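Local atomic coordinates of extracellular solute-binding protein, family 1 (Bifidobacterium longum subsp. infantis ATCC 15697, PDB entry 3OMB), a protein that probably serves as the extracellular solute-binding component of a transporter, capturing its ligand outside the cell, and carries a bound magnesium ion. Residues Thr43-Lys48 and Glu73-Thr78; Val401-Leu406 and Gly434-Asp439. All coordinates share one frame; numbering follows the deposited sequence.

Contact 1 (Thr43-Lys48 and Glu73-Thr78); sequences TVLVKK and EWQEVT
Strands T43-K48 and E73-T78 run parallel in straight register, T43 beside E73 through K48 beside T78, their directions 30° apart. Five backbone bonds alternate between the strands: V44 N and V46 N donate to E73 O and Q75 O, Q75 N and V77 N to V44 O and V46 O, and K48 N ends the ladder on V77 O at 2.8 Å. Side chains of V44, V46, K48, W74 and E76 share one face. There the six-membered ring of W74 leans back over the neighbouring strand: its CZ3 rests 3.6 Å from V44 CG1, and its CE3 3.7 Å from V46 CG1. W74 CG lies beside its own backbone N (chi1 -64°), which swings the indole toward the valines. Further along, E76 CG packs on V46 CG1, while K48, folded at chi2, chi3 and chi4, curls round to put NZ 2.6 Å from E76 OE1. The ammonium meets that oxygen nearly along its C-O axis, making a salt bridge. Both partners are gripped twice, since K48 NZ also donates to E53 O and E76 OE1 accepts from M55 N; the ion pair thus ties the strand ends to the loop ahead of helix 59-68. On the other face, L45 CD1 sits 3.9 Å from V77 CG2 and 3.8 Å from Q75 OE1, a methyl against both a valine branch and an amide. The strands belong to a beta-alpha-beta unit whose crossover is helix 59-68. Strand 71-78 is an edge of its sheet within the chain; strand 98-100 flanks 41-48 on its far side. T78 stands at the N-cap of helix 79-92, its OG1 weakly accepting from A81 N, and that helix brings W82 against L45, K47 and V77.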
ATOM      1  N   THR A  43     -25.081 -15.236  -0.919  1.00 28.97           N
ATOM      2  CA  THR A  43     -24.868 -13.800  -0.720  1.00 28.52           C
ATOM      3  C   THR A  43     -23.383 -13.505  -0.644  1.00 27.63           C
ATOM      4  O   THR A  43     -22.632 -14.206   0.031  1.00 28.37           O
ATOM      5  CB  THR A  43     -25.557 -13.271   0.558  1.00 28.57           C
ATOM      6  OG1 THR A  43     -25.224 -14.114   1.661  1.00 28.70           O
ATOM      7  CG2 THR A  43     -27.076 -13.259   0.388  1.00 29.17           C
ATOM      8  N   VAL A  44     -22.956 -12.475  -1.356  1.00 26.70           N
ATOM      9  CA  VAL A  44     -21.558 -12.086  -1.398  1.00 25.59           C
ATOM     10  C   VAL A  44     -21.470 -10.591  -1.236  1.00 25.68           C
ATOM     11  O   VAL A  44     -21.977  -9.840  -2.075  1.00 26.44           O
ATOM     12  CB  VAL A  44     -20.904 -12.456  -2.740  1.00 25.33           C
ATOM     13  CG1 VAL A  44     -19.413 -12.075  -2.737  1.00 24.66           C
ATOM     14  CG2 VAL A  44     -21.075 -13.933  -3.024  1.00 24.06           C
ATOM     15  N   LEU A  45     -20.829 -10.157  -0.160  1.00 25.34           N
ATOM     16  CA  LEU A  45     -20.506  -8.750   0.016  1.00 24.89           C
ATOM     17  C   LEU A  45     -19.180  -8.487  -0.736  1.00 23.97           C
ATOM     18  O   LEU A  45     -18.266  -9.289  -0.649  1.00 23.76           O
ATOM     19  CB  LEU A  45     -20.345  -8.437   1.499  1.00 25.28           C
ATOM     20  CG  LEU A  45     -19.773  -7.038   1.720  1.00 26.11           C
ATOM     21  CD1 LEU A  45     -20.858  -6.102   2.173  1.00 25.27           C
ATOM     22  CD2 LEU A  45     -18.608  -7.101   2.687  1.00 27.85           C
ATOM     23  N   VAL A  46     -19.105  -7.384  -1.483  1.00 23.12           N
ATOM     24  CA  VAL A  46     -17.921  -7.030  -2.268  1.00 22.65           C
ATOM     25  C   VAL A  46     -17.673  -5.513  -2.185  1.00 23.63           C
ATOM     26  O   VAL A  46     -18.533  -4.694  -2.523  1.00 23.84           O
ATOM     27  CB  VAL A  46     -18.020  -7.496  -3.769  1.00 22.38           C
ATOM     28  CG1 VAL A  46     -19.290  -6.965  -4.466  1.00 21.05           C
ATOM     29  CG2 VAL A  46     -16.776  -7.106  -4.528  1.00 20.90           C
ATOM     30  N   LYS A  47     -16.494  -5.158  -1.716  1.00 24.39           N
ATOM     31  CA  LYS A  47     -16.054  -3.768  -1.703  1.00 25.62           C
ATOM     32  C   LYS A  47     -15.624  -3.372  -3.110  1.00 25.86           C
ATOM     33  O   LYS A  47     -14.973  -4.161  -3.803  1.00 25.10           O
ATOM     34  CB  LYS A  47     -14.883  -3.616  -0.741  1.00 25.66           C
ATOM     35  CG  LYS A  47     -14.528  -2.163  -0.426  1.00 28.58           C
ATOM     36  CD  LYS A  47     -13.192  -2.082   0.269  1.00 31.20           C
ATOM     37  CE  LYS A  47     -13.358  -2.029   1.764  1.00 33.34           C
ATOM     38  NZ  LYS A  47     -12.049  -2.305   2.432  1.00 36.00           N
ATOM     39  N   LYS A  48     -15.995  -2.155  -3.512  1.00 27.09           N
ATOM     40  CA  LYS A  48     -15.755  -1.617  -4.859  1.00 28.06           C
ATOM     41  C   LYS A  48     -15.054  -0.253  -4.810  1.00 28.65           C
ATOM     42  O   LYS A  48     -15.148   0.467  -3.811  1.00 29.12           O
ATOM     43  CB  LYS A  48     -17.090  -1.419  -5.593  1.00 28.08           C
ATOM     44  CG  LYS A  48     -18.063  -2.603  -5.562  1.00 28.62           C
ATOM     45  CD  LYS A  48     -17.641  -3.734  -6.513  1.00 29.37           C
ATOM     46  CE  LYS A  48     -17.681  -3.311  -7.991  1.00 30.36           C
ATOM     47  NZ  LYS A  48     -19.009  -2.829  -8.448  1.00 30.60           N
ATOM     48  N   GLU A  73     -26.123 -13.405  -5.065  1.00 31.83           N
ATOM     49  CA  GLU A  73     -26.753 -12.109  -4.757  1.00 32.46           C
ATOM     50  C   GLU A  73     -25.637 -11.178  -4.283  1.00 31.70           C
ATOM     51  O   GLU A  73     -25.131 -11.338  -3.161  1.00 31.79           O
ATOM     52  CB  GLU A  73     -27.860 -12.244  -3.680  1.00 32.86           C
ATOM     53  CG  GLU A  73     -29.129 -13.016  -4.152  1.00 37.05           C
ATOM     54  CD  GLU A  73     -30.313 -13.054  -3.125  1.00 41.80           C
ATOM     55  OE1 GLU A  73     -30.167 -12.616  -1.951  1.00 42.85           O
ATOM     56  OE2 GLU A  73     -31.413 -13.536  -3.513  1.00 45.13           O
ATOM     57  N   TRP A  74     -25.236 -10.237  -5.137  1.00 30.77           N
ATOM     58  CA  TRP A  74     -24.113  -9.332  -4.843  1.00 30.26           C
ATOM     59  C   TRP A  74     -24.549  -8.206  -3.932  1.00 31.06           C
ATOM     60  O   TRP A  74     -25.583  -7.582  -4.145  1.00 30.55           O
ATOM     61  CB  TRP A  74     -23.518  -8.732  -6.127  1.00 29.74           C
ATOM     62  CG  TRP A  74     -22.885  -9.755  -7.044  1.00 27.92           C
ATOM     63  CD1 TRP A  74     -23.454 -10.338  -8.162  1.00 27.25           C
ATOM     64  CD2 TRP A  74     -21.575 -10.335  -6.910  1.00 25.74           C
ATOM     65  NE1 TRP A  74     -22.550 -11.227  -8.737  1.00 26.81           N
ATOM     66  CE2 TRP A  74     -21.401 -11.243  -7.981  1.00 25.56           C
ATOM     67  CE3 TRP A  74     -20.520 -10.157  -5.995  1.00 25.67           C
ATOM     68  CZ2 TRP A  74     -20.214 -11.978  -8.157  1.00 26.30           C
ATOM     69  CZ3 TRP A  74     -19.332 -10.902  -6.168  1.00 23.84           C
ATOM     70  CH2 TRP A  74     -19.195 -11.796  -7.236  1.00 24.80           C
ATOM     71  N   GLN A  75     -23.748  -7.915  -2.921  1.00 31.57           N
ATOM     72  CA  GLN A  75     -24.007  -6.728  -2.137  1.00 32.85           C
ATOM     73  C   GLN A  75     -22.798  -5.808  -2.283  1.00 32.94           C
ATOM     74  O   GLN A  75     -21.789  -6.012  -1.633  1.00 32.96           O
ATOM     75  CB  GLN A  75     -24.277  -7.113  -0.680  1.00 33.15           C
ATOM     76  CG  GLN A  75     -24.859  -6.005   0.159  1.00 34.33           C
ATOM     77  CD  GLN A  75     -24.597  -6.203   1.655  1.00 36.75           C
ATOM     78  OE1 GLN A  75     -24.506  -5.226   2.396  1.00 37.58           O
ATOM     79  NE2 GLN A  75     -24.470  -7.463   2.102  1.00 36.62           N
ATOM     80  N   GLU A  76     -22.909  -4.805  -3.147  1.00 33.82           N
ATOM     81  CA  GLU A  76     -21.767  -3.969  -3.501  1.00 34.84           C
ATOM     82  C   GLU A  76     -21.662  -2.770  -2.595  1.00 35.17           C
ATOM     83  O   GLU A  76     -22.635  -2.053  -2.429  1.00 35.20           O
ATOM     84  CB  GLU A  76     -21.888  -3.481  -4.937  1.00 35.54           C
ATOM     85  CG  GLU A  76     -22.098  -4.612  -5.922  1.00 37.71           C
ATOM     86  CD  GLU A  76     -22.403  -4.109  -7.320  1.00 39.27           C
ATOM     87  OE1 GLU A  76     -21.490  -3.573  -7.978  1.00 41.08           O
ATOM     88  OE2 GLU A  76     -23.551  -4.260  -7.763  1.00 39.89           O
ATOM     89  N   VAL A  77     -20.483  -2.552  -2.022  1.00 35.07           N
ATOM     90  CA  VAL A  77     -20.266  -1.404  -1.151  1.00 35.66           C
ATOM     91  C   VAL A  77     -18.970  -0.692  -1.531  1.00 36.44           C
ATOM     92  O   VAL A  77     -17.962  -1.341  -1.750  1.00 36.19           O
ATOM     93  CB  VAL A  77     -20.247  -1.802   0.372  1.00 35.30           C
ATOM     94  CG1 VAL A  77     -21.643  -2.217   0.859  1.00 34.89           C
ATOM     95  CG2 VAL A  77     -19.190  -2.894   0.668  1.00 33.98           C
ATOM     96  N   THR A  78     -18.994   0.637  -1.611  1.00 38.34           N
ATOM     97  CA  THR A  78     -17.759   1.395  -1.872  1.00 40.21           C
ATOM     98  C   THR A  78     -16.891   1.473  -0.610  1.00 41.72           C
ATOM     99  O   THR A  78     -17.360   1.181   0.497  1.00 41.41           O
ATOM    100  CB  THR A  78     -18.035   2.817  -2.377  1.00 40.22           C
ATOM    101  OG1 THR A  78     -18.801   3.512  -1.388  1.00 40.53           O
ATOM    102  CG2 THR A  78     -18.804   2.796  -3.699  1.00 40.55           C
TER

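Contact 2 (Val401-Leu406 and Gly434-Asp439); sequences VDNDKL and GDTHAD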
ATOM      1  N   VAL A 401      -3.606  -6.799 -22.469  1.00 30.16           N
ATOM      2  CA  VAL A 401      -4.517  -5.716 -22.127  1.00 31.35           C
ATOM      3  C   VAL A 401      -4.562  -4.700 -23.266  1.00 33.47           C
ATOM      4  O   VAL A 401      -3.533  -4.338 -23.831  1.00 33.22           O
ATOM      5  CB  VAL A 401      -4.100  -5.015 -20.818  1.00 30.70           C
ATOM      6  CG1 VAL A 401      -5.048  -3.869 -20.479  1.00 30.40           C
ATOM      7  CG2 VAL A 401      -4.051  -6.009 -19.671  1.00 29.90           C
ATOM      8  N   ASP A 402      -5.772  -4.262 -23.600  1.00 35.82           N
ATOM      9  CA  ASP A 402      -5.977  -3.162 -24.533  1.00 38.57           C
ATOM     10  C   ASP A 402      -6.155  -1.868 -23.745  1.00 39.50           C
ATOM     11  O   ASP A 402      -7.215  -1.602 -23.189  1.00 39.23           O
ATOM     12  CB  ASP A 402      -7.205  -3.431 -25.394  1.00 39.42           C
ATOM     13  CG  ASP A 402      -7.538  -2.274 -26.322  1.00 41.90           C
ATOM     14  OD1 ASP A 402      -8.288  -2.528 -27.290  1.00 44.38           O
ATOM     15  OD2 ASP A 402      -7.063  -1.127 -26.094  1.00 43.84           O
ATOM     16  N   ASN A 403      -5.107  -1.064 -23.737  1.00 41.30           N
ATOM     17  CA  ASN A 403      -4.997   0.087 -22.856  1.00 43.35           C
ATOM     18  C   ASN A 403      -5.893   1.271 -23.103  1.00 44.53           C
ATOM     19  O   ASN A 403      -6.359   1.906 -22.142  1.00 44.75           O
ATOM     20  CB  ASN A 403      -3.565   0.552 -22.838  1.00 44.03           C
ATOM     21  CG  ASN A 403      -2.827  -0.074 -21.747  1.00 45.44           C
ATOM     22  OD1 ASN A 403      -3.131   0.180 -20.579  1.00 47.95           O
ATOM     23  ND2 ASN A 403      -1.878  -0.954 -22.085  1.00 46.75           N
ATOM     24  N   ASP A 404      -6.097   1.574 -24.386  1.00 45.65           N
ATOM     25  CA  ASP A 404      -7.054   2.571 -24.827  1.00 46.67           C
ATOM     26  C   ASP A 404      -8.380   2.260 -24.168  1.00 46.08           C
ATOM     27  O   ASP A 404      -9.011   3.135 -23.566  1.00 46.37           O
ATOM     28  CB  ASP A 404      -7.254   2.478 -26.343  1.00 47.68           C
ATOM     29  CG  ASP A 404      -6.020   2.869 -27.140  1.00 49.73           C
ATOM     30  OD1 ASP A 404      -4.952   3.185 -26.544  1.00 51.78           O
ATOM     31  OD2 ASP A 404      -6.137   2.844 -28.387  1.00 51.88           O
ATOM     32  N   LYS A 405      -8.768   0.991 -24.277  1.00 44.76           N
ATOM     33  CA  LYS A 405     -10.056   0.525 -23.829  1.00 43.48           C
ATOM     34  C   LYS A 405     -10.174   0.606 -22.319  1.00 42.05           C
ATOM     35  O   LYS A 405     -11.179   1.074 -21.788  1.00 41.91           O
ATOM     36  CB  LYS A 405     -10.286  -0.904 -24.310  1.00 43.47           C
ATOM     37  CG  LYS A 405     -11.584  -1.094 -25.070  1.00 45.24           C
ATOM     38  CD  LYS A 405     -12.800  -1.141 -24.160  1.00 47.25           C
ATOM     39  CE  LYS A 405     -14.073  -1.264 -24.969  1.00 48.66           C
ATOM     40  NZ  LYS A 405     -15.158  -1.857 -24.158  1.00 50.02           N
ATOM     41  N   LEU A 406      -9.144   0.154 -21.619  1.00 40.67           N
ATOM     42  CA  LEU A 406      -9.165   0.194 -20.162  1.00 39.27           C
ATOM     43  C   LEU A 406      -9.240   1.632 -19.619  1.00 39.55           C
ATOM     44  O   LEU A 406      -9.952   1.898 -18.641  1.00 38.95           O
ATOM     45  CB  LEU A 406      -7.969  -0.572 -19.592  1.00 38.67           C
ATOM     46  CG  LEU A 406      -8.147  -1.206 -18.218  1.00 37.42           C
ATOM     47  CD1 LEU A 406      -9.280  -2.225 -18.196  1.00 35.98           C
ATOM     48  CD2 LEU A 406      -6.853  -1.845 -17.728  1.00 37.10           C
ATOM     49  N   GLY A 434       0.743  -5.315 -21.353  1.00 29.49           N
ATOM     50  CA  GLY A 434      -0.010  -4.059 -21.442  1.00 29.31           C
ATOM     51  C   GLY A 434      -0.630  -3.515 -20.166  1.00 29.39           C
ATOM     52  O   GLY A 434      -1.434  -2.582 -20.239  1.00 29.88           O
ATOM     53  N   ASP A 435      -0.316  -4.090 -19.000  1.00 29.00           N
ATOM     54  CA  ASP A 435      -0.724  -3.477 -17.723  1.00 28.58           C
ATOM     55  C   ASP A 435       0.272  -2.347 -17.468  1.00 28.81           C
ATOM     56  O   ASP A 435       1.329  -2.569 -16.885  1.00 28.25           O
ATOM     57  CB  ASP A 435      -0.725  -4.500 -16.571  1.00 28.23           C
ATOM     58  CG  ASP A 435      -1.150  -3.881 -15.192  1.00 29.32           C
ATOM     59  OD1 ASP A 435      -1.276  -2.634 -15.080  1.00 28.52           O
ATOM     60  OD2 ASP A 435      -1.341  -4.647 -14.202  1.00 28.26           O
ATOM     61  N   THR A 436      -0.041  -1.142 -17.936  1.00 28.99           N
ATOM     62  CA  THR A 436       0.920  -0.030 -17.875  1.00 29.50           C
ATOM     63  C   THR A 436       1.313   0.312 -16.433  1.00 29.55           C
ATOM     64  O   THR A 436       2.461   0.693 -16.176  1.00 29.43           O
ATOM     65  CB  THR A 436       0.371   1.233 -18.533  1.00 30.28           C
ATOM     66  OG1 THR A 436      -0.812   1.655 -17.824  1.00 30.95           O
ATOM     67  CG2 THR A 436       0.047   0.969 -20.007  1.00 30.25           C
ATOM     68  N   HIS A 437       0.352   0.180 -15.516  1.00 28.05           N
ATOM     69  CA  HIS A 437       0.555   0.423 -14.095  1.00 28.43           C
ATOM     70  C   HIS A 437       1.647  -0.545 -13.548  1.00 27.72           C
ATOM     71  O   HIS A 437       2.479  -0.159 -12.730  1.00 27.27           O
ATOM     72  CB  HIS A 437      -0.802   0.281 -13.376  1.00 28.79           C
ATOM     73  CG  HIS A 437      -0.840   0.853 -11.985  1.00 31.81           C
ATOM     74  ND1 HIS A 437      -0.586   2.183 -11.710  1.00 33.96           N
ATOM     75  CD2 HIS A 437      -1.164   0.283 -10.795  1.00 33.66           C
ATOM     76  CE1 HIS A 437      -0.722   2.399 -10.410  1.00 34.91           C
ATOM     77  NE2 HIS A 437      -1.072   1.263  -9.831  1.00 34.47           N
ATOM     78  N   ALA A 438       1.669  -1.778 -14.057  1.00 26.85           N
ATOM     79  CA  ALA A 438       2.675  -2.773 -13.681  1.00 26.27           C
ATOM     80  C   ALA A 438       4.001  -2.521 -14.395  1.00 26.14           C
ATOM     81  O   ALA A 438       5.051  -2.511 -13.756  1.00 25.45           O
ATOM     82  CB  ALA A 438       2.173  -4.181 -13.992  1.00 26.05           C
ATOM     83  N   ASP A 439       3.952  -2.325 -15.717  1.00 26.44           N
ATOM     84  CA  ASP A 439       5.151  -2.003 -16.500  1.00 27.20           C
ATOM     85  C   ASP A 439       5.968  -0.813 -15.963  1.00 27.13           C
ATOM     86  O   ASP A 439       7.191  -0.891 -15.902  1.00 27.16           O
ATOM     87  CB  ASP A 439       4.806  -1.789 -17.970  1.00 27.60           C
ATOM     88  CG  ASP A 439       4.298  -3.062 -18.646  1.00 29.68           C
ATOM     89  OD1 ASP A 439       4.313  -4.165 -18.027  1.00 29.35           O
ATOM     90  OD2 ASP A 439       3.868  -2.947 -19.816  1.00 33.37           O
TER
HETATM   91  O   HOH W   1      -3.212  -0.655 -18.288  1.00 38.34           O
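The side-chain amide of N403 reaches across to the G434-T436 corner and makes the direct hydrogen bond of this contact. ND2 donates to G434 O, in the carbonyl plane on a lone pair, with a C=O...donor angle of 131° and that oxygen 22° out of the amide plane; the modelled 2.5 Å is short, and its exact value is doubtful. T436 CG2, set beside its own backbone N, comes against the same amide, 3.3 Å from N403 OD1. A water accepts from T436 N at 3.2 Å and approaches N403 OD1, though so closely that this second link is doubtful. With an alanine in place of N403, G434 O would probably lose its side-chain donor and a gap would open beside T436 CG2. V401 packs against the corner, its CB 3.7 Å from G434 O. At G434 (phi 90°) a side-chain carbon would run into V401 O and into the carbonyl of the preceding residue. Further out, each helix start is capped: D402 OD2 takes K405 N from above its carboxylate plane at 3.3 Å, while D435 OD1 takes A438 N weakly and its OD2 accepts from Y160 OH. The contact therefore brings together the N-terminal ends of helices 403-411 and 436-452, just beyond strands 398-401 and 431-433, with helix 376-384 packing against V401 and D435.

From the N terminus, contact 1 closes first: strand 41-48 leaves, helix 59-68 crosses over, and strand 71-78 returns beside it. The chain then adds strand 98-100 to that sheet, passes through the magnesium site, D199 to E208, and returns with strand 352-356 before contact 2 opens. Residues 401-406 and 434-439 close a second loop, which holds the rest of helix 403-411 and strand 431-433. The loops follow in series, neither nesting nor crossing. Their centres lie 26 Å apart and their nearest atoms about 13 Å, yet the second loop reaches the first contact, since L418 within it touches K48.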